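Non-ribosomal peptide synthetase (Methanobrevibacter ruminantium, PDB 6VTJ) probably carries a thioester-bound peptide on the phosphopantetheine arm of its thiolation domain and releases it by reduction in the adjoining NAD(P)H-dependent reductase domain. Local coordinates at residues G139-Y144 with N175-E180. Residues are numbered along the deposited sequence; the frame is centred on the assembly and turned at random.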
loop_
_atom_site.group_PDB
_atom_site.type_symbol
_atom_site.label_atom_id
_atom_site.label_comp_id
_atom_site.label_asym_id
_atom_site.label_seq_id
_atom_site.Cartn_x
_atom_site.Cartn_y
_atom_site.Cartn_z
ATOM N N GLY A 139 11.389 1.142 2.850
ATOM C CA GLY A 139 12.310 1.187 3.980
ATOM C C GLY A 139 13.772 1.290 3.585
ATOM O O GLY A 139 14.545 2.024 4.217
ATOM N N ILE A 140 14.176 0.553 2.541
ATOM C CA ILE A 140 15.561 0.592 2.078
ATOM C C ILE A 140 15.919 1.980 1.579
ATOM O O ILE A 140 17.053 2.449 1.751
ATOM C CB ILE A 140 15.793 -0.487 0.993
ATOM C CG1 ILE A 140 17.277 -0.710 0.770
ATOM C CG2 ILE A 140 15.127 -0.137 -0.343
ATOM C CD1 ILE A 140 17.986 -1.172 1.992
ATOM N N HIS A 141 14.963 2.671 0.977
ATOM C CA HIS A 141 15.265 3.992 0.459
ATOM C C HIS A 141 15.225 5.053 1.537
ATOM O O HIS A 141 15.954 6.045 1.442
ATOM C CB HIS A 141 14.310 4.305 -0.678
ATOM C CG HIS A 141 14.657 3.576 -1.934
ATOM N ND1 HIS A 141 14.045 2.399 -2.303
ATOM C CD2 HIS A 141 15.600 3.826 -2.874
ATOM C CE1 HIS A 141 14.568 1.975 -3.443
ATOM N NE2 HIS A 141 15.525 2.815 -3.801
ATOM N N ILE A 142 14.399 4.860 2.574
ATOM C CA ILE A 142 14.532 5.693 3.770
ATOM C C ILE A 142 15.926 5.530 4.373
ATOM O O ILE A 142 16.559 6.506 4.776
ATOM C CB ILE A 142 13.438 5.368 4.802
ATOM C CG1 ILE A 142 12.044 5.752 4.266
ATOM C CG2 ILE A 142 13.762 6.052 6.147
ATOM C CD1 ILE A 142 10.872 5.379 5.181
ATOM N N LEU A 143 16.431 4.294 4.435
ATOM C CA LEU A 143 17.768 4.082 4.984
ATOM C C LEU A 143 18.823 4.746 4.101
ATOM O O LEU A 143 19.754 5.403 4.595
ATOM C CB LEU A 143 18.038 2.585 5.126
ATOM C CG LEU A 143 19.490 2.129 5.288
ATOM C CD1 LEU A 143 20.046 2.695 6.578
ATOM C CD2 LEU A 143 19.581 0.612 5.293
ATOM N N TYR A 144 18.699 4.567 2.791
ATOM C CA TYR A 144 19.577 5.250 1.846
ATOM C C TYR A 144 19.609 6.756 2.088
ATOM O O TYR A 144 20.679 7.341 2.292
ATOM C CB TYR A 144 19.116 4.952 0.428
ATOM C CG TYR A 144 20.009 5.533 -0.636
ATOM C CD1 TYR A 144 21.240 4.956 -0.920
ATOM C CD2 TYR A 144 19.621 6.652 -1.361
ATOM C CE1 TYR A 144 22.062 5.472 -1.884
ATOM C CE2 TYR A 144 20.436 7.176 -2.336
ATOM C CZ TYR A 144 21.659 6.578 -2.598
ATOM O OH TYR A 144 22.495 7.092 -3.565
ATOM N N ASN A 175 23.083 -3.943 -1.006
ATOM C CA ASN A 175 23.807 -4.111 -2.265
ATOM C C ASN A 175 22.863 -4.404 -3.428
ATOM O O ASN A 175 23.156 -4.039 -4.571
ATOM C CB ASN A 175 24.841 -5.224 -2.127
ATOM C CG ASN A 175 26.034 -4.801 -1.298
ATOM O OD1 ASN A 175 26.462 -3.641 -1.335
ATOM N ND2 ASN A 175 26.583 -5.743 -0.545
ATOM N N ASP A 176 21.739 -5.068 -3.157
ATOM C CA ASP A 176 20.713 -5.266 -4.177
ATOM C C ASP A 176 20.229 -3.947 -4.767
ATOM O O ASP A 176 20.012 -3.844 -5.982
ATOM C CB ASP A 176 19.534 -6.021 -3.571
ATOM C CG ASP A 176 19.396 -7.399 -4.117
ATOM O OD1 ASP A 176 20.107 -7.690 -5.101
ATOM O OD2 ASP A 176 18.591 -8.191 -3.565
ATOM N N TYR A 177 20.018 -2.936 -3.918
ATOM C CA TYR A 177 19.363 -1.705 -4.359
ATOM C C TYR A 177 20.315 -0.563 -4.697
ATOM O O TYR A 177 19.911 0.369 -5.399
ATOM C CB TYR A 177 18.390 -1.212 -3.279
ATOM C CG TYR A 177 17.034 -1.890 -3.303
ATOM C CD1 TYR A 177 16.081 -1.539 -4.250
ATOM C CD2 TYR A 177 16.702 -2.874 -2.370
ATOM C CE1 TYR A 177 14.831 -2.154 -4.279
ATOM C CE2 TYR A 177 15.458 -3.489 -2.386
ATOM C CZ TYR A 177 14.525 -3.119 -3.347
ATOM O OH TYR A 177 13.283 -3.715 -3.384
ATOM N N PHE A 178 21.543 -0.569 -4.192
ATOM C CA PHE A 178 22.388 0.610 -4.288
ATOM C C PHE A 178 23.576 0.366 -5.203
ATOM O O PHE A 178 24.169 -0.721 -5.208
ATOM C CB PHE A 178 22.935 1.055 -2.932
ATOM C CG PHE A 178 21.899 1.294 -1.887
ATOM C CD1 PHE A 178 20.560 1.468 -2.220
ATOM C CD2 PHE A 178 22.280 1.370 -0.547
ATOM C CE1 PHE A 178 19.614 1.693 -1.251
ATOM C CE2 PHE A 178 21.334 1.601 0.440
ATOM C CZ PHE A 178 19.989 1.753 0.077
ATOM N N ASP A 179 23.926 1.420 -5.943
ATOM C CA ASP A 179 25.222 1.503 -6.606
ATOM C C ASP A 179 26.343 1.660 -5.589
ATOM O O ASP A 179 27.325 0.908 -5.618
ATOM C CB ASP A 179 25.231 2.677 -7.585
ATOM C CG ASP A 179 24.289 2.474 -8.754
ATOM O OD1 ASP A 179 24.180 1.323 -9.247
ATOM O OD2 ASP A 179 23.661 3.474 -9.173
ATOM N N GLU A 180 26.216 2.641 -4.688
ATOM C CA GLU A 180 27.161 2.784 -3.588
ATOM C C GLU A 180 27.162 1.540 -2.718
ATOM O O GLU A 180 26.115 0.930 -2.467
ATOM C CB GLU A 180 26.811 3.974 -2.684
ATOM C CG GLU A 180 26.756 5.312 -3.329
ATOM C CD GLU A 180 25.338 5.732 -3.538
ATOM O OE1 GLU A 180 24.548 4.862 -3.946
ATOM O OE2 GLU A 180 25.009 6.905 -3.292
#
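Tyr144 gives its hydroxyl proton to Glu180: OH lies 2.5 Å from OE2, a short bond taken on the syn lone pair, with the carboxylate and ring planes turned 66° apart. The bond closes one end of the seam between helix 137-149, which follows the first strand of the reductase's Rossmann-type fold, and the C-terminal end of helix 166-177, where the chain leaves helical geometry at Phe178. Glu180 reaches the phenol because its chain bends at chi2 (103°).

The phenol ring turns an edge to Phe178 in a tilted edge-to-face pair. Tyr144 CD1 stands over the centre of the Phe178 ring, 3.4 Å above its plane, while Phe178 CZ comes within 3.3 Å of Tyr144 CB, a tight approach. At its rim, in plane, the same phenyl ring meets the carbonyl O of Ile140, an oxygen that also accepts the helical hydrogen bond from Tyr144 N.

Ile140 touches both of the consecutive aromatic residues, Tyr177 and Phe178. With CG1 anti to the backbone N (chi1 -165°), that branch touches Phe178 CZ, and the methyl CG2 settles on one face of Tyr177. His141 points an edge at the Tyr177 ring as an offset T-shaped pair. Tyr177 OH bonds to Lys332 N, His141 ND1 to Phe137 O and NE2 to Arg324, whose NH1 also bonds to Tyr177 O. Between the rings, His141 CE1 comes to 3.9 Å from Tyr177 CD1.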